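Local coordinates for YkuI protein (Bacillus subtilis, PDB 2BAS) that binds the second messenger cyclic di-GMP and may hydrolyse it through its EAL domain, at residues Y42-S47 with T263-D268; E57-I62 with V258-T263; N349-D354 with L396-M401; D391-L396 with F416-Y421. All blocks are in the same frame, centred on the assembly; numbering follows the deposited sequence.

Overall arrangement
The four contacts fall into two groups at opposite ends of an elongated chain. Contacts 1 and 2 belong to the EAL barrel and lie side by side, their centres about 11 Å apart. They share Thr263, and their strands 38-47 and 53-64 are sheet neighbours; contact 2 also carries Glu-Val-Leu, a variant of the Glu-Ala-Leu signature of this cyclic di-GMP domain family. Contacts 3 and 4 lie in the C-terminal domain beyond the long helix 271-311. Their centres are about 9 Å apart, they share Leu396, and both reach the second subunit. Between the groups, the centres of contacts 1 and 4 are about 45 Å apart and their nearest atoms about 27 Å.

Contact 1 of 4, residues Y42-S47 with T263-D268; sequences YQAIFS and TFLERD
Tyr42 and Phe264 meet in an edge-to-face aromatic pair on the outer side of the EAL barrel, a modified TIM-type fold in which strand 38-47 runs antiparallel to its neighbour 53-64. The ring centroids are 4.7 Å apart and the planes are inclined at 60°. Phe264 comes in over one face of Tyr42 and does most of the touching with CE2, which stands 3.5 Å above the tyrosine plane, displaced toward the rim on the CD2 side. Its CZ follows at 4.0 Å from Tyr42 CE2, so the CE2-CZ edge of the phenylalanine is turned to the tyrosine, with CE2 leading. In Tyr42, CG lies anti to the carbonyl carbon (chi1 -47°), which swings the ring off the strand to meet the chain that leads from strand 249-252 to helix 271-311. Phe264 is further enclosed by Tyr56, against which it stacks, and by Phe100; the hydroxyl of Tyr56 is also hydrogen-bonded to the backbone N of Leu265. A serine in place of Tyr42 would probably leave the CE2 edge of Phe264 without the face it rests on, opening a gap between the strand and the chain at 263-268. No hydrogen bond joins the two segments. Arg267 directs its guanidinium elsewhere, to a salt bridge with Asp106 and to the carbonyl of Val53. Two residues along the strand from Tyr42, a second and lighter apolar contact is made where the methyl Leu265 CD1 comes to 4.2 Å from Ala44 CB.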
loop_
_atom_site.group_PDB
_atom_site.type_symbol
_atom_site.label_atom_id
_atom_site.label_comp_id
_atom_site.label_asym_id
_atom_site.label_seq_id
_atom_site.Cartn_x
_atom_site.Cartn_y
_atom_site.Cartn_z
ATOM N N TYR A 42 -26.390 19.815 -6.809
ATOM C CA TYR A 42 -25.425 19.589 -5.728
ATOM C C TYR A 42 -25.642 18.267 -4.992
ATOM O O TYR A 42 -26.774 17.800 -4.844
ATOM C CB TYR A 42 -25.481 20.744 -4.717
ATOM C CG TYR A 42 -25.475 22.142 -5.322
ATOM C CD1 TYR A 42 -26.666 22.775 -5.677
ATOM C CD2 TYR A 42 -24.276 22.831 -5.530
ATOM C CE1 TYR A 42 -26.663 24.057 -6.236
ATOM C CE2 TYR A 42 -24.265 24.104 -6.080
ATOM C CZ TYR A 42 -25.462 24.711 -6.430
ATOM O OH TYR A 42 -25.449 25.972 -6.973
ATOM N N GLN A 43 -24.545 17.670 -4.530
ATOM C CA GLN A 43 -24.614 16.485 -3.689
ATOM C C GLN A 43 -23.725 16.686 -2.472
ATOM O O GLN A 43 -22.540 16.974 -2.601
ATOM C CB GLN A 43 -24.229 15.221 -4.461
ATOM C CG GLN A 43 -24.573 13.918 -3.713
ATOM C CD GLN A 43 -24.327 12.667 -4.540
ATOM O OE1 GLN A 43 -23.544 12.668 -5.495
ATOM N NE2 GLN A 43 -24.995 11.586 -4.168
ATOM N N ALA A 44 -24.312 16.539 -1.291
ATOM C CA ALA A 44 -23.602 16.781 -0.037
ATOM C C ALA A 44 -22.536 15.745 0.242
ATOM O O ALA A 44 -22.661 14.571 -0.137
ATOM C CB ALA A 44 -24.579 16.861 1.129
ATOM N N ILE A 45 -21.474 16.200 0.898
ATOM C CA ILE A 45 -20.405 15.324 1.323
ATOM C C ILE A 45 -20.319 15.404 2.834
ATOM O O ILE A 45 -20.344 16.503 3.408
ATOM C CB ILE A 45 -19.079 15.661 0.623
ATOM C CG1 ILE A 45 -19.216 15.362 -0.871
ATOM C CG2 ILE A 45 -17.941 14.829 1.209
ATOM C CD1 ILE A 45 -18.354 16.197 -1.735
ATOM N N PHE A 46 -20.227 14.233 3.465
ATOM C CA PHE A 46 -20.384 14.121 4.913
ATOM C C PHE A 46 -19.121 13.887 5.714
ATOM O O PHE A 46 -18.245 13.139 5.312
ATOM C CB PHE A 46 -21.444 13.069 5.249
ATOM C CG PHE A 46 -22.823 13.459 4.804
ATOM C CD1 PHE A 46 -23.284 13.115 3.536
ATOM C CD2 PHE A 46 -23.651 14.201 5.640
ATOM C CE1 PHE A 46 -24.558 13.485 3.114
ATOM C CE2 PHE A 46 -24.922 14.577 5.229
ATOM C CZ PHE A 46 -25.378 14.213 3.963
ATOM N N SER A 47 -19.064 14.561 6.858
ATOM C CA SER A 47 -17.957 14.505 7.808
ATOM C C SER A 47 -18.028 13.222 8.616
ATOM O O SER A 47 -19.121 12.716 8.882
ATOM C CB SER A 47 -18.084 15.688 8.777
ATOM O OG SER A 47 -16.849 16.032 9.379
ATOM N N THR A 263 -30.808 22.262 -4.128
ATOM C CA THR A 263 -30.749 23.149 -2.966
ATOM C C THR A 263 -29.873 22.608 -1.839
ATOM O O THR A 263 -29.835 21.402 -1.589
ATOM C CB THR A 263 -32.160 23.434 -2.390
ATOM O OG1 THR A 263 -33.120 23.500 -3.454
ATOM C CG2 THR A 263 -32.175 24.754 -1.620
ATOM N N PHE A 264 -29.176 23.516 -1.161
ATOM C CA PHE A 264 -28.391 23.158 0.003
ATOM C C PHE A 264 -29.301 22.687 1.128
ATOM O O PHE A 264 -30.433 23.151 1.270
ATOM C CB PHE A 264 -27.508 24.319 0.462
ATOM C CG PHE A 264 -26.426 24.690 -0.516
ATOM C CD1 PHE A 264 -25.964 25.993 -0.590
ATOM C CD2 PHE A 264 -25.882 23.744 -1.379
ATOM C CE1 PHE A 264 -24.961 26.349 -1.491
ATOM C CE2 PHE A 264 -24.891 24.096 -2.286
ATOM C CZ PHE A 264 -24.430 25.400 -2.339
ATOM N N LEU A 265 -28.785 21.749 1.910
ATOM C CA LEU A 265 -29.521 21.122 2.991
ATOM C C LEU A 265 -29.129 21.759 4.305
ATOM O O LEU A 265 -28.180 22.542 4.359
ATOM C CB LEU A 265 -29.165 19.633 3.041
ATOM C CG LEU A 265 -29.299 18.809 1.759
ATOM C CD1 LEU A 265 -28.668 17.462 1.954
ATOM C CD2 LEU A 265 -30.768 18.667 1.350
ATOM N N GLU A 266 -29.859 21.424 5.364
ATOM C CA GLU A 266 -29.458 21.793 6.717
ATOM C C GLU A 266 -28.136 21.071 6.987
ATOM O O GLU A 266 -27.960 19.912 6.602
ATOM C CB GLU A 266 -30.523 21.367 7.733
ATOM C CG GLU A 266 -31.890 22.049 7.568
ATOM C CD GLU A 266 -32.557 21.764 6.216
ATOM O OE1 GLU A 266 -32.265 20.675 5.625
ATOM O OE2 GLU A 266 -33.366 22.630 5.746
ATOM N N ARG A 267 -27.198 21.754 7.629
ATOM C CA ARG A 267 -25.874 21.180 7.829
ATOM C C ARG A 267 -25.837 19.963 8.759
ATOM O O ARG A 267 -24.902 19.156 8.702
ATOM C CB ARG A 267 -24.861 22.261 8.194
ATOM C CG ARG A 267 -24.575 23.151 6.987
ATOM C CD ARG A 267 -23.267 23.890 7.079
ATOM N NE ARG A 267 -22.127 22.987 7.158
ATOM C CZ ARG A 267 -20.865 23.395 7.134
ATOM N NH1 ARG A 267 -20.599 24.687 7.007
ATOM N NH2 ARG A 267 -19.875 22.517 7.231
ATOM N N ASP A 268 -26.876 19.829 9.584
ATOM C CA ASP A 268 -27.056 18.685 10.472
ATOM C C ASP A 268 -28.112 17.726 9.923
ATOM O O ASP A 268 -28.632 16.885 10.660
ATOM C CB ASP A 268 -27.495 19.162 11.864
ATOM C CG ASP A 268 -26.468 20.057 12.535
ATOM O OD1 ASP A 268 -25.150 19.847 12.191
ATOM O OD2 ASP A 268 -26.988 20.965 13.425
#

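Contact 2 of 4, residues E57-I62 with V258-T263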
loop_
_atom_site.group_PDB
_atom_site.type_symbol
_atom_site.label_atom_id
_atom_site.label_comp_id
_atom_site.label_asym_id
_atom_site.label_seq_id
_atom_site.Cartn_x
_atom_site.Cartn_y
_atom_site.Cartn_z
ATOM N N GLU A 57 -20.436 18.506 -3.962
ATOM C CA GLU A 57 -19.894 18.370 -5.302
ATOM C C GLU A 57 -20.844 19.146 -6.203
ATOM O O GLU A 57 -22.065 19.105 -6.003
ATOM C CB GLU A 57 -19.803 16.908 -5.739
ATOM C CG GLU A 57 -18.962 16.708 -6.995
ATOM C CD GLU A 57 -18.970 15.273 -7.526
ATOM O OE1 GLU A 57 -19.900 14.500 -7.208
ATOM O OE2 GLU A 57 -18.037 14.914 -8.280
ATOM N N VAL A 58 -20.275 19.879 -7.161
ATOM C CA VAL A 58 -21.044 20.664 -8.119
ATOM C C VAL A 58 -21.318 19.815 -9.367
ATOM O O VAL A 58 -20.386 19.411 -10.061
ATOM C CB VAL A 58 -20.314 21.989 -8.486
ATOM C CG1 VAL A 58 -20.986 22.685 -9.675
ATOM C CG2 VAL A 58 -20.283 22.924 -7.292
ATOM N N LEU A 59 -22.596 19.557 -9.641
ATOM C CA LEU A 59 -23.003 18.676 -10.745
ATOM C C LEU A 59 -23.713 19.434 -11.871
ATOM O O LEU A 59 -24.449 20.375 -11.611
ATOM C CB LEU A 59 -23.881 17.535 -10.205
ATOM C CG LEU A 59 -23.292 16.675 -9.062
ATOM C CD1 LEU A 59 -24.304 15.696 -8.491
ATOM C CD2 LEU A 59 -22.042 15.917 -9.493
ATOM N N GLY A 60 -23.487 19.023 -13.118
ATOM C CA GLY A 60 -24.076 19.698 -14.283
ATOM C C GLY A 60 -25.414 19.146 -14.746
ATOM O O GLY A 60 -25.552 17.943 -14.942
ATOM N N ARG A 61 -26.402 20.022 -14.930
ATOM C CA ARG A 61 -27.736 19.588 -15.369
ATOM C C ARG A 61 -28.346 20.523 -16.399
ATOM O O ARG A 61 -27.910 21.665 -16.563
ATOM C CB ARG A 61 -28.718 19.462 -14.182
ATOM C CG ARG A 61 -28.406 18.403 -13.133
ATOM C CD ARG A 61 -28.587 16.985 -13.655
ATOM N NE ARG A 61 -28.467 15.974 -12.594
ATOM C CZ ARG A 61 -27.320 15.413 -12.194
ATOM N NH1 ARG A 61 -27.320 14.497 -11.229
ATOM N NH2 ARG A 61 -26.168 15.764 -12.750
ATOM N N ILE A 62 -29.379 20.023 -17.074
ATOM C CA ILE A 62 -30.168 20.814 -18.012
ATOM C C ILE A 62 -31.665 20.475 -17.898
ATOM O O ILE A 62 -32.056 19.300 -17.833
ATOM C CB ILE A 62 -29.638 20.683 -19.487
ATOM C CG1 ILE A 62 -30.286 21.733 -20.402
ATOM C CG2 ILE A 62 -29.829 19.267 -20.042
ATOM C CD1 ILE A 62 -29.664 21.842 -21.783
ATOM N N VAL A 258 -27.354 10.905 0.758
ATOM C CA VAL A 258 -28.248 11.934 0.216
ATOM C C VAL A 258 -28.077 12.051 -1.300
ATOM O O VAL A 258 -26.975 12.274 -1.791
ATOM C CB VAL A 258 -28.017 13.328 0.880
ATOM C CG1 VAL A 258 -28.750 14.413 0.130
ATOM C CG2 VAL A 258 -28.495 13.338 2.320
ATOM N N SER A 259 -29.178 11.894 -2.029
ATOM C CA SER A 259 -29.204 12.061 -3.489
ATOM C C SER A 259 -28.909 13.520 -3.925
ATOM O O SER A 259 -28.961 14.436 -3.103
ATOM C CB SER A 259 -30.593 11.676 -4.044
ATOM O OG SER A 259 -31.576 12.581 -3.560
ATOM N N PRO A 260 -28.557 13.740 -5.206
ATOM C CA PRO A 260 -28.329 15.125 -5.633
ATOM C C PRO A 260 -29.609 15.962 -5.732
ATOM O O PRO A 260 -30.617 15.495 -6.264
ATOM C CB PRO A 260 -27.695 14.972 -7.028
ATOM C CG PRO A 260 -27.275 13.533 -7.121
ATOM C CD PRO A 260 -28.283 12.791 -6.297
ATOM N N SER A 261 -29.560 17.186 -5.213
ATOM C CA SER A 261 -30.661 18.130 -5.369
ATOM C C SER A 261 -30.149 19.508 -5.771
ATOM O O SER A 261 -28.942 19.749 -5.821
ATOM C CB SER A 261 -31.530 18.217 -4.103
ATOM O OG SER A 261 -30.882 18.934 -3.066
ATOM N N GLU A 262 -31.088 20.402 -6.058
ATOM C CA GLU A 262 -30.781 21.745 -6.510
ATOM C C GLU A 262 -30.581 22.728 -5.361
ATOM O O GLU A 262 -30.220 23.890 -5.591
ATOM C CB GLU A 262 -31.887 22.246 -7.448
ATOM C CG GLU A 262 -33.306 22.265 -6.850
ATOM C CD GLU A 262 -34.069 20.940 -6.984
ATOM O OE1 GLU A 262 -33.495 19.854 -6.709
ATOM O OE2 GLU A 262 -35.267 21.001 -7.356
ATOM N N THR A 263 -30.808 22.262 -4.128
ATOM C CA THR A 263 -30.749 23.149 -2.966
ATOM C C THR A 263 -29.873 22.608 -1.839
ATOM O O THR A 263 -29.835 21.402 -1.589
ATOM C CB THR A 263 -32.160 23.434 -2.390
ATOM O OG1 THR A 263 -33.120 23.500 -3.454
ATOM C CG2 THR A 263 -32.175 24.754 -1.620
#
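A small, mainly apolar contact at the surface of the EAL barrel brings Leu59 and Arg61, on strand 53-64, against Pro260 in the loop that precedes helix 271-311. The Glu-Val-Leu sequence at 57-59 is a variant, with valine in the middle, of the Glu-Ala-Leu signature that names the family, and Leu59 is its third residue. One methyl group of that leucine does the work: CD1 lies 3.8 Å from Pro260 CB and 3.9 Å from Pro260 CG, so it rests against the CB-CG side of the pyrrolidine ring. With CG turned anti to the carbonyl carbon (chi1 -55°), the branch points toward the proline. No hydrogen bond crosses between the segments, and together they bury only 83 Å². Both also lie beside strand 38-47, which pairs with 57-62 through the backbone and whose Gln43 donates from its side-chain NE2 to Val258 O. Arg61 adds the second touch, its NH1 approaching Pro260 CG to 4.2 Å. Its guanidinium is steadied from within its own strand, where NH2 donates to Gly60 O at 3.2 Å. That bond is nearly straight at 165° and runs in the guanidinium plane, although NH2 sits 53° out of the carbonyl plane of Gly60.

Contact 3 of 4, residues N349-D354 with L396-M401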
loop_
_atom_site.group_PDB
_atom_site.type_symbol
_atom_site.label_atom_id
_atom_site.label_comp_id
_atom_site.label_asym_id
_atom_site.label_seq_id
_atom_site.Cartn_x
_atom_site.Cartn_y
_atom_site.Cartn_z
ATOM N N ASN A 349 13.239 -26.865 9.249
ATOM C CA ASN A 349 11.797 -26.728 9.399
ATOM C C ASN A 349 11.187 -28.088 9.654
ATOM O O ASN A 349 11.731 -29.105 9.201
ATOM C CB ASN A 349 11.151 -26.195 8.113
ATOM C CG ASN A 349 11.246 -24.696 7.969
ATOM O OD1 ASN A 349 11.703 -23.995 8.864
ATOM N ND2 ASN A 349 10.813 -24.196 6.827
ATOM N N VAL A 350 10.070 -28.113 10.383
ATOM C CA VAL A 350 9.190 -29.280 10.352
ATOM C C VAL A 350 7.955 -28.792 9.619
ATOM O O VAL A 350 7.509 -27.660 9.841
ATOM C CB VAL A 350 8.902 -29.950 11.740
ATOM C CG1 VAL A 350 10.207 -30.390 12.381
ATOM C CG2 VAL A 350 8.134 -29.043 12.687
ATOM N N PHE A 351 7.443 -29.623 8.715
ATOM C CA PHE A 351 6.428 -29.190 7.767
ATOM C C PHE A 351 5.393 -30.282 7.605
ATOM O O PHE A 351 5.740 -31.455 7.468
ATOM C CB PHE A 351 7.113 -28.857 6.431
ATOM C CG PHE A 351 6.181 -28.427 5.336
ATOM C CD1 PHE A 351 5.729 -27.115 5.262
ATOM C CD2 PHE A 351 5.786 -29.323 4.350
ATOM C CE1 PHE A 351 4.876 -26.698 4.232
ATOM C CE2 PHE A 351 4.927 -28.919 3.315
ATOM C CZ PHE A 351 4.475 -27.597 3.258
ATOM N N LYS A 352 4.122 -29.895 7.660
ATOM C CA LYS A 352 3.014 -30.840 7.524
ATOM C C LYS A 352 2.468 -30.836 6.096
ATOM O O LYS A 352 1.793 -29.889 5.671
ATOM C CB LYS A 352 1.912 -30.539 8.545
ATOM C CG LYS A 352 0.816 -31.585 8.608
ATOM C CD LYS A 352 -0.158 -31.349 9.756
ATOM C CE LYS A 352 -0.986 -32.611 9.979
ATOM N NZ LYS A 352 -2.148 -32.442 10.901
ATOM N N GLN A 353 2.777 -31.904 5.366
ATOM C CA GLN A 353 2.389 -32.044 3.976
ATOM C C GLN A 353 1.500 -33.266 3.850
ATOM O O GLN A 353 1.933 -34.393 4.110
ATOM C CB GLN A 353 3.643 -32.202 3.112
ATOM C CG GLN A 353 3.398 -32.593 1.658
ATOM C CD GLN A 353 4.602 -33.296 1.044
ATOM O OE1 GLN A 353 4.551 -34.497 0.779
ATOM N NE2 GLN A 353 5.698 -32.560 0.840
ATOM N N ASP A 354 0.249 -33.038 3.457
ATOM C CA ASP A 354 -0.732 -34.116 3.309
ATOM C C ASP A 354 -0.895 -34.960 4.583
ATOM O O ASP A 354 -0.920 -36.183 4.519
ATOM C CB ASP A 354 -0.404 -35.003 2.089
ATOM C CG ASP A 354 -1.025 -34.487 0.790
ATOM O OD1 ASP A 354 -1.051 -33.260 0.556
ATOM O OD2 ASP A 354 -1.493 -35.323 -0.010
ATOM N N LEU A 396 3.982 -18.003 1.140
ATOM C CA LEU A 396 4.653 -18.053 -0.174
ATOM C C LEU A 396 4.783 -19.436 -0.795
ATOM O O LEU A 396 4.720 -19.572 -2.020
ATOM C CB LEU A 396 6.005 -17.344 -0.158
ATOM C CG LEU A 396 5.996 -15.885 -0.633
ATOM C CD1 LEU A 396 7.419 -15.342 -0.681
ATOM C CD2 LEU A 396 5.335 -15.732 -2.007
ATOM N N GLU A 397 4.938 -20.457 0.045
ATOM C CA GLU A 397 5.081 -21.820 -0.456
ATOM C C GLU A 397 3.740 -22.461 -0.777
ATOM O O GLU A 397 3.530 -22.910 -1.901
ATOM C CB GLU A 397 5.900 -22.696 0.506
ATOM C CG GLU A 397 7.359 -22.245 0.637
ATOM C CD GLU A 397 8.158 -22.996 1.714
ATOM O OE1 GLU A 397 7.567 -23.794 2.484
ATOM O OE2 GLU A 397 9.394 -22.778 1.782
ATOM N N THR A 398 2.829 -22.491 0.194
ATOM C CA THR A 398 1.558 -23.205 0.023
ATOM C C THR A 398 0.525 -22.457 -0.820
ATOM O O THR A 398 -0.250 -23.083 -1.556
ATOM C CB THR A 398 0.934 -23.668 1.365
ATOM O OG1 THR A 398 0.463 -22.541 2.109
ATOM C CG2 THR A 398 1.949 -24.438 2.198
ATOM N N GLY A 399 0.523 -21.131 -0.726
ATOM C CA GLY A 399 -0.378 -20.299 -1.513
ATOM C C GLY A 399 -1.745 -20.089 -0.882
ATOM O O GLY A 399 -2.742 -19.897 -1.580
ATOM N N GLU A 400 -1.803 -20.137 0.442
ATOM C CA GLU A 400 -3.063 -19.889 1.136
ATOM C C GLU A 400 -2.876 -18.868 2.239
ATOM O O GLU A 400 -1.765 -18.662 2.718
ATOM C CB GLU A 400 -3.685 -21.187 1.677
ATOM C CG GLU A 400 -2.806 -21.968 2.639
ATOM C CD GLU A 400 -3.526 -23.162 3.276
ATOM O OE1 GLU A 400 -3.325 -23.378 4.493
ATOM O OE2 GLU A 400 -4.283 -23.884 2.572
HETATM N N MSE A 401 -3.978 -18.227 2.603
HETATM C CA MSE A 401 -4.011 -17.239 3.657
HETATM C C MSE A 401 -3.792 -17.943 4.988
HETATM O O MSE A 401 -4.571 -18.839 5.359
HETATM C CB MSE A 401 -5.363 -16.499 3.664
HETATM C CG MSE A 401 -5.639 -15.652 2.416
HETATM SE SE MSE A 401 -4.255 -14.289 2.021
HETATM C CE MSE A 401 -4.703 -12.979 3.414
#
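The carboxylate of Glu397, which lies beside the ring of Phe351, is gripped at both oxygens: OE1 forms a salt bridge with Arg335 NH1, and OE2 is hydrogen-bonded to the hydroxyl of Tyr363. These two bonds, on separate oxygens, limit the rotation of the group, whose OE1 lies 4.3 Å from Phe351 CE1. Thr398 supplies the apolar half of the contact with its methyl, whose CG2 lies near the plane of the ring at its edge, 4.2 Å from Phe351 CZ. The side chains of Phe351 and Thr398 run past each other in opposite directions. Strand 349-353 belongs to a six-stranded antiparallel sheet reminiscent of PAS domains, and the turn at 396-401 leads from strand 388-394, at one edge of the sheet within this chain, into strand 401-409. Phe351 reaches over to this turn with CG anti to the backbone N (chi1 178°), its ring passing beside Arg335 and Phe334. Thr398 places CG2 anti to the carbonyl carbon, which sends the methyl to the phenylalanine. The turn itself is held by Asp395 OD1, which accepts a hydrogen bond from Thr398 N and a weak one from Glu397 N. At its start, Leu396 packs on Gly227 of the second subunit; farther along, Glu400 OE1 is hydrogen-bonded to Tyr421 N.

Contact 4 of 4, residues D391-L396 with F416-Y421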
loop_
_atom_site.group_PDB
_atom_site.type_symbol
_atom_site.label_atom_id
_atom_site.label_comp_id
_atom_site.label_asym_id
_atom_site.label_seq_id
_atom_site.Cartn_x
_atom_site.Cartn_y
_atom_site.Cartn_z
ATOM N N ASP A 391 -1.174 -10.855 11.596
ATOM C CA ASP A 391 -2.400 -10.678 10.824
ATOM C C ASP A 391 -2.421 -11.675 9.659
ATOM O O ASP A 391 -1.460 -12.411 9.469
ATOM C CB ASP A 391 -2.514 -9.245 10.298
ATOM C CG ASP A 391 -1.296 -8.805 9.516
ATOM O OD1 ASP A 391 -0.149 -9.015 9.992
ATOM O OD2 ASP A 391 -1.483 -8.203 8.449
ATOM N N LEU A 392 -3.529 -11.712 8.914
ATOM C CA LEU A 392 -3.679 -12.586 7.758
ATOM C C LEU A 392 -2.747 -12.172 6.643
ATOM O O LEU A 392 -2.787 -11.026 6.169
ATOM C CB LEU A 392 -5.107 -12.531 7.223
ATOM C CG LEU A 392 -6.176 -13.147 8.124
ATOM C CD1 LEU A 392 -7.567 -12.575 7.800
ATOM C CD2 LEU A 392 -6.132 -14.679 8.063
ATOM N N TYR A 393 -1.918 -13.109 6.216
ATOM C CA TYR A 393 -1.070 -12.901 5.057
ATOM C C TYR A 393 -0.926 -14.199 4.258
ATOM O O TYR A 393 -1.257 -15.280 4.742
ATOM C CB TYR A 393 0.270 -12.342 5.494
ATOM C CG TYR A 393 1.189 -13.344 6.141
ATOM C CD1 TYR A 393 2.199 -13.967 5.397
ATOM C CD2 TYR A 393 1.074 -13.649 7.492
ATOM C CE1 TYR A 393 3.065 -14.886 5.983
ATOM C CE2 TYR A 393 1.953 -14.565 8.097
ATOM C CZ TYR A 393 2.939 -15.177 7.328
ATOM O OH TYR A 393 3.795 -16.089 7.891
ATOM N N SER A 394 -0.430 -14.099 3.033
ATOM C CA SER A 394 -0.377 -15.264 2.140
ATOM C C SER A 394 0.941 -16.064 2.240
ATOM O O SER A 394 2.030 -15.506 2.066
ATOM C CB SER A 394 -0.632 -14.799 0.716
ATOM O OG SER A 394 -0.601 -15.887 -0.177
ATOM N N ASP A 395 0.850 -17.361 2.526
ATOM C CA ASP A 395 2.067 -18.185 2.642
ATOM C C ASP A 395 2.709 -18.372 1.273
ATOM O O ASP A 395 2.059 -18.856 0.349
ATOM C CB ASP A 395 1.750 -19.550 3.242
ATOM C CG ASP A 395 2.983 -20.418 3.398
ATOM O OD1 ASP A 395 3.162 -21.309 2.557
ATOM O OD2 ASP A 395 3.780 -20.208 4.342
ATOM N N LEU A 396 3.982 -18.003 1.140
ATOM C CA LEU A 396 4.653 -18.053 -0.174
ATOM C C LEU A 396 4.783 -19.436 -0.795
ATOM O O LEU A 396 4.720 -19.572 -2.020
ATOM C CB LEU A 396 6.005 -17.344 -0.158
ATOM C CG LEU A 396 5.996 -15.885 -0.633
ATOM C CD1 LEU A 396 7.419 -15.342 -0.681
ATOM C CD2 LEU A 396 5.335 -15.732 -2.007
ATOM N N PHE A 416 8.389 -20.009 15.916
ATOM C CA PHE A 416 7.393 -19.590 14.960
ATOM C C PHE A 416 6.544 -20.783 14.574
ATOM O O PHE A 416 7.069 -21.861 14.244
ATOM C CB PHE A 416 8.064 -18.934 13.764
ATOM C CG PHE A 416 8.888 -17.742 14.133
ATOM C CD1 PHE A 416 10.231 -17.889 14.483
ATOM C CD2 PHE A 416 8.317 -16.481 14.175
ATOM C CE1 PHE A 416 10.992 -16.803 14.859
ATOM C CE2 PHE A 416 9.062 -15.387 14.540
ATOM C CZ PHE A 416 10.402 -15.539 14.879
ATOM N N ILE A 417 5.230 -20.598 14.689
ATOM C CA ILE A 417 4.251 -21.627 14.373
ATOM C C ILE A 417 3.268 -21.060 13.355
ATOM O O ILE A 417 2.524 -20.134 13.667
ATOM C CB ILE A 417 3.472 -22.038 15.614
ATOM C CG1 ILE A 417 4.417 -22.552 16.706
ATOM C CG2 ILE A 417 2.451 -23.071 15.257
ATOM C CD1 ILE A 417 3.756 -22.674 18.075
ATOM N N ASP A 418 3.279 -21.602 12.140
ATOM C CA ASP A 418 2.365 -21.154 11.080
ATOM C C ASP A 418 1.076 -21.947 11.171
ATOM O O ASP A 418 1.115 -23.164 11.308
ATOM C CB ASP A 418 3.010 -21.325 9.695
ATOM C CG ASP A 418 4.225 -20.405 9.485
ATOM O OD1 ASP A 418 4.376 -19.402 10.232
ATOM O OD2 ASP A 418 5.032 -20.686 8.563
ATOM N N LEU A 419 -0.065 -21.273 11.104
ATOM C CA LEU A 419 -1.354 -21.979 11.203
ATOM C C LEU A 419 -1.993 -22.132 9.819
ATOM O O LEU A 419 -2.017 -21.182 9.039
ATOM C CB LEU A 419 -2.335 -21.260 12.148
ATOM C CG LEU A 419 -1.938 -20.552 13.445
ATOM C CD1 LEU A 419 -3.129 -20.552 14.373
ATOM C CD2 LEU A 419 -0.764 -21.172 14.156
ATOM N N PRO A 420 -2.533 -23.325 9.514
ATOM C CA PRO A 420 -3.110 -23.525 8.188
ATOM C C PRO A 420 -4.445 -22.820 8.075
ATOM O O PRO A 420 -5.067 -22.534 9.095
ATOM C CB PRO A 420 -3.298 -25.043 8.119
ATOM C CG PRO A 420 -3.485 -25.478 9.535
ATOM C CD PRO A 420 -2.666 -24.521 10.372
ATOM N N TYR A 421 -4.872 -22.528 6.852
ATOM C CA TYR A 421 -6.208 -21.960 6.610
ATOM C C TYR A 421 -7.316 -22.887 7.123
ATOM O O TYR A 421 -8.367 -22.415 7.559
ATOM C CB TYR A 421 -6.418 -21.672 5.104
ATOM C CG TYR A 421 -7.714 -20.950 4.740
ATOM C CD1 TYR A 421 -8.810 -21.655 4.291
ATOM C CD2 TYR A 421 -7.820 -19.563 4.834
ATOM C CE1 TYR A 421 -9.995 -21.001 3.955
ATOM C CE2 TYR A 421 -8.993 -18.898 4.496
ATOM C CZ TYR A 421 -10.069 -19.608 4.059
ATOM O OH TYR A 421 -11.248 -18.942 3.712
#
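Tyr393 carries CG between its backbone N and carbonyl carbon (chi1 75°), whereas Asp418 has CG anti to its carbonyl carbon (chi1 -66°), and the phenol oxygen is thereby brought near the carboxylate, the two side chains crossing at about a right angle. Both residues lie on strands of the PAS-like antiparallel sheet of the C-terminal domain, where strand 401-409 separates 388-394 from 413-419; the contact therefore spans one intervening strand through side chains. The ring and carboxylate planes stand almost perpendicular, 86° apart. Tyr393 OH and Asp418 OD1, at 4.1 Å, are too far apart to bond directly. Thr404 OG1, on the middle strand, is hydrogen-bonded to each of them and completes the link. Asp395 brings a second, probably negative, carboxylate, also buried. Arg335 NH2 makes salt bridges to Asp395 OD2 and Asp418 OD2 alike, and would be expected to offset the repulsion between them. The Tyr393 ring forms a cation-pi contact with Arg224 of the second subunit, and Asp391 OD1 pairs with the same arginine, which ties this edge of the sheet to that subunit. Between the acidic side chains the closest approach is that of the two oxygens that share the arginine, Asp395 OD2 and Asp418 OD2, at 4.4 Å.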